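Local coordinates for uncharacterized protein (Neisseria meningitidis serogroup B, PDB 3NYM), which is of unknown function but folds as a helical protein without strands and forms a two-chain assembly, at residues 97-100 against 101-105. Sequence-based numbering, arbitrary orientation.
Sequences LSLI and FDSIK
Asp102 N to Ser98 O, 3.0 Å, and Ser103 N to Leu99 O, 2.9 Å, carry the alpha-helix from 97-100 into 101-105. The next bond in the series, Ile104 N to Ile100 O, is weak at 3.4 Å, and Phe101 N makes a second, weak bond to Ser98 O.

Ile100 and Phe101 are neighbours in sequence, yet their side chains pack against each other. The gamma methyl of Ile100 lies over one face of the Phe101 ring, CG2 being 4.0 Å from the centroid and only 7° off the normal, a well-centred CH-pi contact. The first torsion of Phe101 (chi1 -61°) helps bring this about, carrying the ring back beside the backbone N, toward the preceding turn. There CD2 of Phe101 also comes to 3.4 Å from Leu97 O, which stands obliquely to the ring.

This is the middle of the long helix 83-113, which packs along helix 53-60: Ile100 and Leu97 touch Asp60, and Ile104 touches Trp53. Another flank meets the second subunit, where Phe101 packs on Ala94 of that chain and Ser98 OG is hydrogen-bonded to Ser98 OG of that chain.

One turn on from Leu99, Ser103 OG folds back beside its backbone N (chi1 -67°) and sits 2.9 Å from Leu99 O, within hydrogen-bonding distance, although its proton has another acceptor in reach. The hydroxyl oxygen also touches a branch of Leu99, with CD1 3.3 Å from Ser103 OG. Ile104 sends CG1 back along the helix to within 3.4 Å of Ile100 O.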
# COMPACT_ATOMS: atom_id res chain seq x y z
N LEU A 97 2.74 -4.70 1.20
CA LEU A 97 2.16 -3.94 0.09
C LEU A 97 1.86 -2.52 0.53
O LEU A 97 2.14 -1.56 -0.20
CB LEU A 97 0.92 -4.65 -0.47
CG LEU A 97 1.23 -5.93 -1.25
CD1 LEU A 97 0.04 -6.87 -1.29
CD2 LEU A 97 1.70 -5.62 -2.66
N SER A 98 1.33 -2.36 1.74
CA SER A 98 1.12 -1.01 2.27
C SER A 98 2.43 -0.24 2.28
O SER A 98 2.48 0.93 1.92
CB SER A 98 0.53 -1.05 3.67
OG SER A 98 0.32 0.27 4.14
N LEU A 99 3.49 -0.92 2.71
CA LEU A 99 4.81 -0.30 2.85
C LEU A 99 5.42 0.13 1.52
O LEU A 99 6.11 1.15 1.45
CB LEU A 99 5.76 -1.28 3.57
CG LEU A 99 7.20 -0.82 3.76
CD1 LEU A 99 7.25 0.51 4.51
CD2 LEU A 99 7.99 -1.88 4.51
N ILE A 100 5.19 -0.64 0.47
CA ILE A 100 5.65 -0.26 -0.86
C ILE A 100 5.27 1.19 -1.13
O ILE A 100 6.10 2.02 -1.51
CB ILE A 100 4.99 -1.13 -1.94
CG1 ILE A 100 5.43 -2.59 -1.79
CG2 ILE A 100 5.27 -0.58 -3.33
CD1 ILE A 100 6.36 -3.07 -2.84
N PHE A 101 3.99 1.50 -0.93
CA PHE A 101 3.49 2.82 -1.27
C PHE A 101 3.77 3.86 -0.21
O PHE A 101 4.07 5.02 -0.53
CB PHE A 101 2.01 2.75 -1.65
CG PHE A 101 1.77 1.88 -2.83
CD1 PHE A 101 2.06 2.34 -4.11
CD2 PHE A 101 1.35 0.57 -2.67
CE1 PHE A 101 1.87 1.53 -5.22
CE2 PHE A 101 1.16 -0.25 -3.78
CZ PHE A 101 1.42 0.23 -5.05
N ASP A 102 3.72 3.47 1.06
CA ASP A 102 4.09 4.40 2.11
C ASP A 102 5.53 4.89 1.93
O ASP A 102 5.83 6.06 2.18
CB ASP A 102 3.91 3.80 3.49
CG ASP A 102 4.07 4.83 4.58
OD1 ASP A 102 3.30 5.82 4.56
OD2 ASP A 102 4.95 4.66 5.44
N SER A 103 6.42 4.00 1.51
CA SER A 103 7.82 4.36 1.32
C SER A 103 8.00 5.39 0.22
O SER A 103 8.72 6.36 0.40
CB SER A 103 8.64 3.12 1.00
OG SER A 103 8.66 2.28 2.13
N ILE A 104 7.36 5.16 -0.92
CA ILE A 104 7.37 6.11 -2.01
C ILE A 104 6.80 7.45 -1.53
O ILE A 104 7.39 8.51 -1.78
CB ILE A 104 6.56 5.57 -3.20
CG1 ILE A 104 7.23 4.29 -3.75
CG2 ILE A 104 6.41 6.63 -4.28
CD1 ILE A 104 6.52 3.69 -4.95
N LYS A 105 5.68 7.40 -0.83
CA LYS A 105 5.09 8.62 -0.26
C LYS A 105 6.13 9.38 0.57
O LYS A 105 6.28 10.59 0.42
CB LYS A 105 3.88 8.29 0.61
CG LYS A 105 3.20 9.53 1.16
CD LYS A 105 2.19 9.23 2.24
CE LYS A 105 1.54 10.53 2.71
NZ LYS A 105 0.33 10.32 3.56